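Local coordinates for vestitone reductase (PDB 2P4H), which catalyses the stereospecific NADPH-dependent reduction of (3R)-vestitone to an isoflavanol, the penultimate step in making the phytoalexin medicarpin, at residues G126-K134 against D143-R151; V254-L262 against I272-I281. All blocks are in the same frame, centred on the assembly; numbering follows the deposited sequence.

Overall arrangement
Both interactions join short pieces of one monomer, and they follow each other along the chain. Interaction 1 begins in the loop just after strand 119-125, an interior strand of the Rossmann-type parallel sheet. Its centre is about 18 Å from the centre of the chain. It probably borders the cofactor site: the Ser127 side chain is about 3 Å from that of Tyr160, which by similarity binds NADP(+). Interaction 2 is more peripheral, about 26 Å from the chain centre to its own centre, and away from the annotated sites. It holds a loop against helix 256-266. The two centres are about 28 Å apart and the nearest atoms about 12 Å, so the contacts do not touch.

Interaction 1 of 2, residues G126-K134 against D143-R151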
ATOM      1  N   GLY A 126       5.902   5.297  -0.037  1.00 12.96           N
ATOM      2  CA  GLY A 126       7.159   5.836  -0.518  1.00 13.22           C
ATOM      3  C   GLY A 126       7.259   7.313  -0.178  1.00 12.50           C
ATOM      4  O   GLY A 126       8.352   7.877  -0.137  1.00 13.36           O
ATOM      5  N   SER A 127       6.117   7.949   0.074  1.00 12.95           N
ATOM      6  CA  SER A 127       6.116   9.366   0.423  1.00 14.15           C
ATOM      7  C   SER A 127       6.752   9.583   1.796  1.00 13.90           C
ATOM      8  O   SER A 127       7.148  10.698   2.133  1.00 13.93           O
ATOM      9  CB  SER A 127       4.690   9.918   0.427  1.00 15.31           C
ATOM     10  OG  SER A 127       3.903   9.277   1.411  1.00 22.41           O
ATOM     11  N   ALA A 128       6.848   8.519   2.589  1.00 12.69           N
ATOM     12  CA  ALA A 128       7.448   8.612   3.917  1.00 12.53           C
ATOM     13  C   ALA A 128       8.975   8.559   3.872  1.00 12.73           C
ATOM     14  O   ALA A 128       9.639   8.741   4.900  1.00 12.85           O
ATOM     15  CB  ALA A 128       6.913   7.494   4.818  1.00 12.73           C
ATOM     16  N   VAL A 129       9.537   8.312   2.689  1.00 12.16           N
ATOM     17  CA  VAL A 129      10.991   8.243   2.543  1.00 14.29           C
ATOM     18  C   VAL A 129      11.565   9.090   1.408  1.00 14.25           C
ATOM     19  O   VAL A 129      12.735   9.470   1.451  1.00 15.80           O
ATOM     20  CB  VAL A 129      11.485   6.778   2.301  1.00 14.35           C
ATOM     21  CG1 VAL A 129      11.047   5.878   3.445  1.00 14.29           C
ATOM     22  CG2 VAL A 129      10.965   6.250   0.967  1.00 14.53           C
ATOM     23  N   SER A 130      10.739   9.389   0.407  1.00 16.00           N
ATOM     24  CA  SER A 130      11.190  10.116  -0.781  1.00 17.06           C
ATOM     25  C   SER A 130      11.442  11.619  -0.709  1.00 18.84           C
ATOM     26  O   SER A 130      12.077  12.176  -1.605  1.00 20.52           O
ATOM     27  CB  SER A 130      10.226   9.826  -1.934  1.00 17.65           C
ATOM     28  OG  SER A 130      10.144   8.430  -2.181  1.00 19.25           O
ATOM     29  N   PHE A 131      10.957  12.278   0.338  1.00 19.13           N
ATOM     30  CA  PHE A 131      11.157  13.718   0.470  1.00 21.22           C
ATOM     31  C   PHE A 131      12.178  14.018   1.560  1.00 22.57           C
ATOM     32  O   PHE A 131      11.886  14.746   2.508  1.00 21.23           O
ATOM     33  CB  PHE A 131       9.832  14.414   0.799  1.00 21.65           C
ATOM     34  CG  PHE A 131       8.778  14.259  -0.263  1.00 22.66           C
ATOM     35  CD1 PHE A 131       7.935  13.149  -0.279  1.00 22.20           C
ATOM     36  CD2 PHE A 131       8.628  15.228  -1.253  1.00 23.39           C
ATOM     37  CE1 PHE A 131       6.958  13.009  -1.262  1.00 23.67           C
ATOM     38  CE2 PHE A 131       7.656  15.097  -2.240  1.00 23.76           C
ATOM     39  CZ  PHE A 131       6.819  13.986  -2.246  1.00 24.89           C
ATOM     40  N   ASN A 132      13.375  13.459   1.412  1.00 26.10           N
ATOM     41  CA  ASN A 132      14.444  13.638   2.391  1.00 30.02           C
ATOM     42  C   ASN A 132      15.359  14.836   2.136  1.00 31.41           C
ATOM     43  O   ASN A 132      16.310  15.062   2.885  1.00 32.26           O
ATOM     44  CB  ASN A 132      15.286  12.360   2.482  1.00 31.57           C
ATOM     45  CG  ASN A 132      15.716  11.843   1.121  1.00 34.27           C
ATOM     46  OD1 ASN A 132      14.900  11.343   0.344  1.00 35.11           O
ATOM     47  ND2 ASN A 132      17.004  11.965   0.823  1.00 35.57           N
ATOM     48  N   GLY A 133      15.074  15.597   1.085  1.00 31.88           N
ATOM     49  CA  GLY A 133      15.884  16.764   0.781  1.00 33.48           C
ATOM     50  C   GLY A 133      17.187  16.468   0.064  1.00 34.99           C
ATOM     51  O   GLY A 133      17.847  17.379  -0.438  1.00 35.24           O
ATOM     52  N   LYS A 134      17.566  15.195   0.020  1.00 35.91           N
ATOM     53  CA  LYS A 134      18.796  14.789  -0.649  1.00 37.15           C
ATOM     54  C   LYS A 134      18.470  14.221  -2.026  1.00 37.49           C
ATOM     55  O   LYS A 134      17.355  13.756  -2.265  1.00 38.66           O
ATOM     56  CB  LYS A 134      19.532  13.750   0.200  1.00 37.87           C
ATOM     57  CG  LYS A 134      20.009  14.295   1.539  1.00 39.69           C
ATOM     58  CD  LYS A 134      20.610  13.211   2.422  1.00 41.16           C
ATOM     59  CE  LYS A 134      19.559  12.202   2.859  1.00 42.08           C
ATOM     60  NZ  LYS A 134      20.120  11.190   3.796  1.00 42.86           N
ATOM     61  N   ASP A 143      16.232   5.605   5.456  1.00 13.35           N
ATOM     62  CA  ASP A 143      15.848   6.913   4.938  1.00 13.27           C
ATOM     63  C   ASP A 143      14.447   7.343   5.342  1.00 13.49           C
ATOM     64  O   ASP A 143      13.521   6.532   5.389  1.00 13.21           O
ATOM     65  CB  ASP A 143      15.973   6.923   3.414  1.00 14.09           C
ATOM     66  CG  ASP A 143      17.407   6.795   2.955  1.00 14.71           C
ATOM     67  OD1 ASP A 143      18.205   7.710   3.258  1.00 17.68           O
ATOM     68  OD2 ASP A 143      17.744   5.786   2.302  1.00 13.62           O
ATOM     69  N   TRP A 144      14.304   8.634   5.628  1.00 12.97           N
ATOM     70  CA  TRP A 144      13.033   9.223   6.034  1.00 12.73           C
ATOM     71  C   TRP A 144      12.815  10.581   5.394  1.00 13.92           C
ATOM     72  O   TRP A 144      13.768  11.334   5.188  1.00 15.32           O
ATOM     73  CB  TRP A 144      12.983   9.447   7.548  1.00 13.20           C
ATOM     74  CG  TRP A 144      12.743   8.240   8.375  1.00 12.62           C
ATOM     75  CD1 TRP A 144      13.676   7.499   9.038  1.00 14.07           C
ATOM     76  CD2 TRP A 144      11.475   7.650   8.671  1.00 12.11           C
ATOM     77  NE1 TRP A 144      13.066   6.485   9.736  1.00 13.48           N
ATOM     78  CE2 TRP A 144      11.714   6.554   9.527  1.00 12.75           C
ATOM     79  CE3 TRP A 144      10.156   7.943   8.297  1.00 13.32           C
ATOM     80  CZ2 TRP A 144      10.683   5.749  10.020  1.00 12.40           C
ATOM     81  CZ3 TRP A 144       9.128   7.142   8.788  1.00 13.81           C
ATOM     82  CH2 TRP A 144       9.402   6.058   9.641  1.00 12.77           C
ATOM     83  N   SER A 145      11.560  10.898   5.091  1.00 12.74           N
ATOM     84  CA  SER A 145      11.232  12.203   4.539  1.00 13.62           C
ATOM     85  C   SER A 145      11.429  13.219   5.664  1.00 14.95           C
ATOM     86  O   SER A 145      11.315  12.881   6.847  1.00 15.25           O
ATOM     87  CB  SER A 145       9.781  12.236   4.054  1.00 12.64           C
ATOM     88  OG  SER A 145       9.637  11.517   2.845  1.00 13.54           O
ATOM     89  N   ASP A 146      11.728  14.457   5.285  1.00 15.62           N
ATOM     90  CA  ASP A 146      11.956  15.547   6.233  1.00 17.62           C
ATOM     91  C   ASP A 146      10.662  16.348   6.373  1.00 16.61           C
ATOM     92  O   ASP A 146      10.294  17.104   5.475  1.00 16.40           O
ATOM     93  CB  ASP A 146      13.074  16.449   5.700  1.00 19.13           C
ATOM     94  CG  ASP A 146      13.528  17.487   6.708  1.00 20.08           C
ATOM     95  OD1 ASP A 146      12.671  18.078   7.392  1.00 22.00           O
ATOM     96  OD2 ASP A 146      14.753  17.719   6.797  1.00 25.49           O
ATOM     97  N   VAL A 147       9.971  16.181   7.498  1.00 15.87           N
ATOM     98  CA  VAL A 147       8.710  16.879   7.731  1.00 16.73           C
ATOM     99  C   VAL A 147       8.846  18.403   7.746  1.00 16.65           C
ATOM    100  O   VAL A 147       7.985  19.112   7.224  1.00 16.03           O
ATOM    101  CB  VAL A 147       8.056  16.408   9.053  1.00 18.39           C
ATOM    102  CG1 VAL A 147       6.817  17.237   9.356  1.00 19.37           C
ATOM    103  CG2 VAL A 147       7.684  14.934   8.942  1.00 19.92           C
ATOM    104  N   ASP A 148       9.921  18.910   8.341  1.00 17.80           N
ATOM    105  CA  ASP A 148      10.120  20.354   8.388  1.00 18.55           C
ATOM    106  C   ASP A 148      10.302  20.907   6.980  1.00 17.78           C
ATOM    107  O   ASP A 148       9.769  21.966   6.646  1.00 18.00           O
ATOM    108  CB  ASP A 148      11.333  20.703   9.250  1.00 20.51           C
ATOM    109  CG  ASP A 148      11.174  20.245  10.686  1.00 24.53           C
ATOM    110  OD1 ASP A 148      10.078  20.436  11.252  1.00 26.67           O
ATOM    111  OD2 ASP A 148      12.147  19.700  11.251  1.00 30.02           O
ATOM    112  N   LEU A 149      11.044  20.179   6.152  1.00 17.88           N
ATOM    113  CA  LEU A 149      11.282  20.603   4.778  1.00 17.99           C
ATOM    114  C   LEU A 149       9.981  20.552   3.984  1.00 17.39           C
ATOM    115  O   LEU A 149       9.697  21.432   3.171  1.00 17.38           O
ATOM    116  CB  LEU A 149      12.322  19.697   4.118  1.00 21.06           C
ATOM    117  CG  LEU A 149      12.816  20.142   2.741  1.00 23.23           C
ATOM    118  CD1 LEU A 149      13.532  21.482   2.867  1.00 25.37           C
ATOM    119  CD2 LEU A 149      13.754  19.091   2.169  1.00 26.15           C
ATOM    120  N   LEU A 150       9.190  19.512   4.218  1.00 15.71           N
ATOM    121  CA  LEU A 150       7.921  19.366   3.521  1.00 15.30           C
ATOM    122  C   LEU A 150       6.987  20.530   3.823  1.00 15.95           C
ATOM    123  O   LEU A 150       6.350  21.072   2.922  1.00 16.53           O
ATOM    124  CB  LEU A 150       7.246  18.048   3.920  1.00 14.77           C
ATOM    125  CG  LEU A 150       7.787  16.768   3.280  1.00 15.02           C
ATOM    126  CD1 LEU A 150       7.273  15.556   4.040  1.00 14.78           C
ATOM    127  CD2 LEU A 150       7.356  16.715   1.818  1.00 15.23           C
ATOM    128  N   ARG A 151       6.919  20.915   5.094  1.00 16.37           N
ATOM    129  CA  ARG A 151       6.046  22.005   5.521  1.00 16.60           C
ATOM    130  C   ARG A 151       6.471  23.393   5.057  1.00 16.67           C
ATOM    131  O   ARG A 151       5.629  24.276   4.896  1.00 17.37           O
ATOM    132  CB  ARG A 151       5.918  21.998   7.046  1.00 17.53           C
ATOM    133  CG  ARG A 151       5.072  20.854   7.574  1.00 18.93           C
ATOM    134  CD  ARG A 151       5.157  20.747   9.088  1.00 21.68           C
ATOM    135  NE  ARG A 151       4.185  19.790   9.608  1.00 21.20           N
ATOM    136  CZ  ARG A 151       4.247  19.239  10.815  1.00 22.49           C
ATOM    137  NH1 ARG A 151       5.242  19.545  11.638  1.00 25.30           N
ATOM    138  NH2 ARG A 151       3.310  18.386  11.200  1.00 22.31           N
TER
HETATM  139  O   HOH W   1      17.332   9.999   4.409  1.00 35.66           O
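The loop that leaves strand 119-125 of the Rossmann-type sheet folds back here on the approach to helix 147-153, and Ser145 is the hub. Its OG donates to Ser127 O at 2.7 Å and accepts from Phe131 N at 2.9 Å. With OG beside its own backbone N (chi1 -74°), the hydroxyl sits in the bend of 126-131 and meets the Phe131 ring at its edge. Backbone bonds flank it. Ser145 N gives to Ala128 O, and Asp146 N gives to Phe131 O at 2.8 Å, nearly straight at 172°. Asp146 then N-caps the helix: its OD1 takes Leu149 N from above the carboxylate plane.

Two leucines of the helix pack on the loop at Phe131 and Gly133. Leu150 CD2 lies 3.5 Å from Phe131 CG, the two side chains crossing at about a right angle. Leu149 CD2 presses on Gly133 CA at 3.4 Å, a tight fit where any side chain would clash. Lys134 NZ and Asp143 OD1 are linked by a water, and OD1 also forms a salt bridge with Lys136. An alanine in place of Ser145 removes the hydroxyl shared by Ser127 O and Phe131 N, and the 127-131 bend would probably be less firmly fixed. Ser127 also touches Tyr160 and Lys164 of helix 158-177, and its OG bonds Ser125. One hydroxyl, used as both donor and acceptor, thus ties the chain beside Tyr160, an NADP(+)-binding residue by similarity, to the residue just before the N-cap of helix 147-153.

Interaction 2 of 2, residues V254-L262 against I272-I281; sequences VPIEEMSQL and ILTVDELKEI
The amide of Gln261 has Val275 CG2 on one side of its plane, set off from the middle toward NE2 and CG, and 3.5 Å from CG. Gln261 and Glu257 lie on helix 256-266; the Val275 and Ile281 methyls come from the loop that follows it toward strand 284-285. Glu257 OE1 lies 3.8 Å from Ile281 CG2, which stands off the carboxylate plane beyond that oxygen. That oxygen also takes a bond from a water that binds Leu278 O, and a salt bridge from Arg285.

The loop carries an ST motif. Thr274 OG1 accepts from Glu277 N at 3.1 Å, and Glu277 OE1 takes Thr274 N at 2.9 Å, a reciprocal pair like that of a capping box. Between loop and helix the apolar fill comes from Leu278, whose CD1 sits 3.7 Å from Ser260 CB and also near Ile256. Ile217 and Leu209 add to this apolar patch.

Ser260 is the polar anchor. Its OG accepts from a water that in turn takes Val275 N. A chi1 of 171° swings OG away from the backbone N and out to Leu273 O, to which it donates at 2.6 Å, in the carbonyl plane, with a C=O...OG angle of 146°.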
ATOM      1  N   VAL A 254      10.830   1.826 -12.631  1.00 12.47           N
ATOM      2  CA  VAL A 254      10.504   1.933 -14.046  1.00 12.31           C
ATOM      3  C   VAL A 254      10.500   3.303 -14.704  1.00 11.58           C
ATOM      4  O   VAL A 254       9.585   4.103 -14.490  1.00 11.64           O
ATOM      5  CB  VAL A 254       9.105   1.304 -14.277  1.00 12.58           C
ATOM      6  CG1 VAL A 254       8.830   1.149 -15.761  1.00 14.45           C
ATOM      7  CG2 VAL A 254       9.012  -0.039 -13.549  1.00 14.90           C
ATOM      8  N   PRO A 255      11.521   3.591 -15.525  1.00 11.86           N
ATOM      9  CA  PRO A 255      11.561   4.888 -16.204  1.00 13.14           C
ATOM     10  C   PRO A 255      10.396   4.910 -17.191  1.00 11.72           C
ATOM     11  O   PRO A 255      10.039   3.874 -17.756  1.00 11.91           O
ATOM     12  CB  PRO A 255      12.909   4.864 -16.920  1.00 12.97           C
ATOM     13  CG  PRO A 255      13.751   3.989 -16.038  1.00 12.87           C
ATOM     14  CD  PRO A 255      12.796   2.868 -15.689  1.00 13.28           C
ATOM     15  N   ILE A 256       9.809   6.078 -17.413  1.00 11.93           N
ATOM     16  CA  ILE A 256       8.680   6.166 -18.329  1.00 12.18           C
ATOM     17  C   ILE A 256       9.065   5.733 -19.753  1.00 11.66           C
ATOM     18  O   ILE A 256       8.221   5.253 -20.512  1.00 12.22           O
ATOM     19  CB  ILE A 256       8.081   7.603 -18.309  1.00 11.94           C
ATOM     20  CG1 ILE A 256       6.698   7.603 -18.959  1.00 13.55           C
ATOM     21  CG2 ILE A 256       9.023   8.583 -18.985  1.00 13.54           C
ATOM     22  CD1 ILE A 256       5.894   8.858 -18.657  1.00 14.98           C
ATOM     23  N   GLU A 257      10.341   5.883 -20.104  1.00 12.38           N
ATOM     24  CA  GLU A 257      10.818   5.480 -21.425  1.00 12.31           C
ATOM     25  C   GLU A 257      10.769   3.959 -21.568  1.00 12.93           C
ATOM     26  O   GLU A 257      10.407   3.434 -22.625  1.00 12.43           O
ATOM     27  CB  GLU A 257      12.250   5.975 -21.653  1.00 14.25           C
ATOM     28  CG  GLU A 257      12.405   7.497 -21.682  1.00 16.72           C
ATOM     29  CD  GLU A 257      12.544   8.129 -20.302  1.00 18.67           C
ATOM     30  OE1 GLU A 257      12.695   9.369 -20.238  1.00 21.33           O
ATOM     31  OE2 GLU A 257      12.511   7.407 -19.282  1.00 15.81           O
ATOM     32  N   GLU A 258      11.141   3.245 -20.510  1.00 13.50           N
ATOM     33  CA  GLU A 258      11.104   1.786 -20.549  1.00 14.94           C
ATOM     34  C   GLU A 258       9.648   1.341 -20.513  1.00 14.11           C
ATOM     35  O   GLU A 258       9.274   0.331 -21.112  1.00 14.73           O
ATOM     36  CB  GLU A 258      11.897   1.205 -19.373  1.00 15.20           C
ATOM     37  CG  GLU A 258      13.380   1.542 -19.459  1.00 19.88           C
ATOM     38  CD  GLU A 258      14.211   0.905 -18.362  1.00 22.03           C
ATOM     39  OE1 GLU A 258      15.409   1.249 -18.262  1.00 26.68           O
ATOM     40  OE2 GLU A 258      13.679   0.063 -17.612  1.00 23.74           O
ATOM     41  N   MET A 259       8.825   2.113 -19.813  1.00 13.33           N
ATOM     42  CA  MET A 259       7.398   1.847 -19.724  1.00 14.04           C
ATOM     43  C   MET A 259       6.823   1.902 -21.151  1.00 12.87           C
ATOM     44  O   MET A 259       6.059   1.029 -21.566  1.00 13.21           O
ATOM     45  CB  MET A 259       6.764   2.921 -18.838  1.00 17.61           C
ATOM     46  CG  MET A 259       5.275   2.825 -18.629  1.00 18.42           C
ATOM     47  SD  MET A 259       4.726   4.228 -17.620  1.00 20.74           S
ATOM     48  CE  MET A 259       4.598   3.488 -16.001  1.00 19.56           C
ATOM     49  N   SER A 260       7.209   2.931 -21.899  1.00 12.10           N
ATOM     50  CA  SER A 260       6.750   3.093 -23.273  1.00 12.66           C
ATOM     51  C   SER A 260       7.149   1.906 -24.151  1.00 12.04           C
ATOM     52  O   SER A 260       6.342   1.403 -24.934  1.00 12.96           O
ATOM     53  CB  SER A 260       7.326   4.374 -23.872  1.00 12.73           C
ATOM     54  OG  SER A 260       7.065   4.435 -25.265  1.00 13.57           O
ATOM     55  N   GLN A 261       8.396   1.463 -24.037  1.00 11.55           N
ATOM     56  CA  GLN A 261       8.841   0.340 -24.851  1.00 11.74           C
ATOM     57  C   GLN A 261       8.067  -0.933 -24.531  1.00 12.84           C
ATOM     58  O   GLN A 261       7.654  -1.658 -25.436  1.00 13.82           O
ATOM     59  CB  GLN A 261      10.345   0.110 -24.674  1.00 11.75           C
ATOM     60  CG  GLN A 261      11.177   1.281 -25.176  1.00 11.03           C
ATOM     61  CD  GLN A 261      12.665   0.998 -25.178  1.00 11.41           C
ATOM     62  OE1 GLN A 261      13.198   0.420 -24.232  1.00 12.65           O
ATOM     63  NE2 GLN A 261      13.346   1.423 -26.235  1.00 11.87           N
ATOM     64  N   LEU A 262       7.851  -1.200 -23.249  1.00 12.50           N
ATOM     65  CA  LEU A 262       7.121  -2.395 -22.846  1.00 13.22           C
ATOM     66  C   LEU A 262       5.678  -2.359 -23.337  1.00 13.57           C
ATOM     67  O   LEU A 262       5.212  -3.292 -23.991  1.00 14.18           O
ATOM     68  CB  LEU A 262       7.143  -2.537 -21.316  1.00 15.48           C
ATOM     69  CG  LEU A 262       6.432  -3.739 -20.673  1.00 18.31           C
ATOM     70  CD1 LEU A 262       6.861  -3.843 -19.221  1.00 20.18           C
ATOM     71  CD2 LEU A 262       4.921  -3.599 -20.763  1.00 22.26           C
ATOM     72  N   ILE A 272       0.421   4.972 -27.958  1.00 19.08           N
ATOM     73  CA  ILE A 272       1.346   5.225 -26.861  1.00 17.56           C
ATOM     74  C   ILE A 272       2.517   6.099 -27.279  1.00 15.85           C
ATOM     75  O   ILE A 272       3.133   5.869 -28.321  1.00 15.37           O
ATOM     76  CB  ILE A 272       1.901   3.890 -26.313  1.00 17.32           C
ATOM     77  CG1 ILE A 272       0.750   3.034 -25.776  1.00 18.72           C
ATOM     78  CG2 ILE A 272       2.941   4.151 -25.233  1.00 16.93           C
ATOM     79  CD1 ILE A 272       1.162   1.635 -25.371  1.00 20.52           C
ATOM     80  N   LEU A 273       2.824   7.101 -26.462  1.00 13.96           N
ATOM     81  CA  LEU A 273       3.940   7.991 -26.744  1.00 14.08           C
ATOM     82  C   LEU A 273       5.202   7.148 -26.851  1.00 12.96           C
ATOM     83  O   LEU A 273       5.472   6.306 -25.993  1.00 13.88           O
ATOM     84  CB  LEU A 273       4.109   9.014 -25.620  1.00 14.85           C
ATOM     85  CG  LEU A 273       3.031  10.095 -25.519  1.00 16.10           C
ATOM     86  CD1 LEU A 273       3.149  10.818 -24.193  1.00 18.12           C
ATOM     87  CD2 LEU A 273       3.183  11.069 -26.679  1.00 17.33           C
ATOM     88  N   THR A 274       5.973   7.379 -27.904  1.00 13.01           N
ATOM     89  CA  THR A 274       7.208   6.639 -28.122  1.00 12.35           C
ATOM     90  C   THR A 274       8.366   7.223 -27.328  1.00 12.62           C
ATOM     91  O   THR A 274       8.289   8.334 -26.795  1.00 12.53           O
ATOM     92  CB  THR A 274       7.619   6.674 -29.600  1.00 13.21           C
ATOM     93  OG1 THR A 274       7.909   8.029 -29.973  1.00 13.36           O
ATOM     94  CG2 THR A 274       6.506   6.131 -30.486  1.00 14.51           C
ATOM     95  N   VAL A 275       9.456   6.468 -27.263  1.00 11.55           N
ATOM     96  CA  VAL A 275      10.645   6.935 -26.581  1.00 12.13           C
ATOM     97  C   VAL A 275      11.066   8.269 -27.207  1.00 12.72           C
ATOM     98  O   VAL A 275      11.423   9.208 -26.496  1.00 14.44           O
ATOM     99  CB  VAL A 275      11.781   5.891 -26.706  1.00 11.58           C
ATOM    100  CG1 VAL A 275      13.131   6.526 -26.411  1.00 13.26           C
ATOM    101  CG2 VAL A 275      11.519   4.739 -25.735  1.00 12.00           C
ATOM    102  N   ASP A 276      11.006   8.368 -28.533  1.00 12.53           N
ATOM    103  CA  ASP A 276      11.398   9.616 -29.184  1.00 13.64           C
ATOM    104  C   ASP A 276      10.489  10.777 -28.779  1.00 14.19           C
ATOM    105  O   ASP A 276      10.967  11.889 -28.542  1.00 15.14           O
ATOM    106  CB  ASP A 276      11.391   9.461 -30.707  1.00 14.63           C
ATOM    107  CG  ASP A 276      12.117  10.597 -31.403  1.00 16.87           C
ATOM    108  OD1 ASP A 276      13.298  10.826 -31.076  1.00 18.31           O
ATOM    109  OD2 ASP A 276      11.512  11.259 -32.269  1.00 22.39           O
ATOM    110  N   GLU A 277       9.188  10.521 -28.691  1.00 13.92           N
ATOM    111  CA  GLU A 277       8.239  11.562 -28.310  1.00 14.45           C
ATOM    112  C   GLU A 277       8.410  11.955 -26.846  1.00 16.39           C
ATOM    113  O   GLU A 277       8.015  13.051 -26.440  1.00 18.04           O
ATOM    114  CB  GLU A 277       6.806  11.088 -28.577  1.00 15.12           C
ATOM    115  CG  GLU A 277       6.512  10.899 -30.063  1.00 16.64           C
ATOM    116  CD  GLU A 277       5.133  10.339 -30.340  1.00 19.01           C
ATOM    117  OE1 GLU A 277       4.755   9.325 -29.718  1.00 16.86           O
ATOM    118  OE2 GLU A 277       4.425  10.908 -31.197  1.00 25.28           O
ATOM    119  N   LEU A 278       9.020  11.072 -26.061  1.00 14.59           N
ATOM    120  CA  LEU A 278       9.247  11.331 -24.641  1.00 16.32           C
ATOM    121  C   LEU A 278      10.607  11.970 -24.367  1.00 18.03           C
ATOM    122  O   LEU A 278      10.947  12.234 -23.215  1.00 19.87           O
ATOM    123  CB  LEU A 278       9.128  10.030 -23.838  1.00 14.40           C
ATOM    124  CG  LEU A 278       7.719   9.443 -23.741  1.00 13.83           C
ATOM    125  CD1 LEU A 278       7.771   8.005 -23.243  1.00 15.59           C
ATOM    126  CD2 LEU A 278       6.881  10.320 -22.812  1.00 15.57           C
ATOM    127  N   LYS A 279      11.381  12.219 -25.418  1.00 19.84           N
ATOM    128  CA  LYS A 279      12.703  12.822 -25.261  1.00 23.19           C
ATOM    129  C   LYS A 279      12.646  14.143 -24.508  1.00 24.64           C
ATOM    130  O   LYS A 279      11.804  14.992 -24.785  1.00 24.83           O
ATOM    131  CB  LYS A 279      13.358  13.038 -26.628  1.00 24.45           C
ATOM    132  CG  LYS A 279      14.037  11.796 -27.182  1.00 27.61           C
ATOM    133  CD  LYS A 279      14.682  12.068 -28.530  1.00 28.23           C
ATOM    134  CE  LYS A 279      15.548  10.896 -28.968  1.00 29.14           C
ATOM    135  NZ  LYS A 279      14.793   9.618 -28.953  1.00 26.88           N
ATOM    136  N   GLU A 280      13.556  14.308 -23.553  1.00 27.96           N
ATOM    137  CA  GLU A 280      13.623  15.523 -22.746  1.00 31.21           C
ATOM    138  C   GLU A 280      12.347  15.755 -21.944  1.00 31.08           C
ATOM    139  O   GLU A 280      12.083  16.872 -21.499  1.00 32.37           O
ATOM    140  CB  GLU A 280      13.892  16.743 -23.634  1.00 34.05           C
ATOM    141  CG  GLU A 280      15.223  16.710 -24.363  1.00 38.11           C
ATOM    142  CD  GLU A 280      15.480  17.980 -25.153  1.00 40.21           C
ATOM    143  OE1 GLU A 280      15.518  19.066 -24.536  1.00 42.03           O
ATOM    144  OE2 GLU A 280      15.642  17.894 -26.389  1.00 42.53           O
ATOM    145  N   ILE A 281      11.555  14.702 -21.760  1.00 30.45           N
ATOM    146  CA  ILE A 281      10.316  14.812 -20.999  1.00 28.78           C
ATOM    147  C   ILE A 281      10.647  15.264 -19.581  1.00 27.79           C
ATOM    148  O   ILE A 281      11.546  14.718 -18.940  1.00 27.96           O
ATOM    149  CB  ILE A 281       9.562  13.455 -20.943  1.00 28.82           C
ATOM    150  CG1 ILE A 281       8.204  13.633 -20.258  1.00 28.61           C
ATOM    151  CG2 ILE A 281      10.401  12.414 -20.210  1.00 28.70           C
ATOM    152  CD1 ILE A 281       7.213  14.451 -21.061  1.00 29.63           C
TER
HETATM  153  O   HOH W   2      13.205  11.066 -22.229  1.00 26.61           O
HETATM  154  O   HOH W   3       8.673   3.598 -27.432  1.00 14.73           O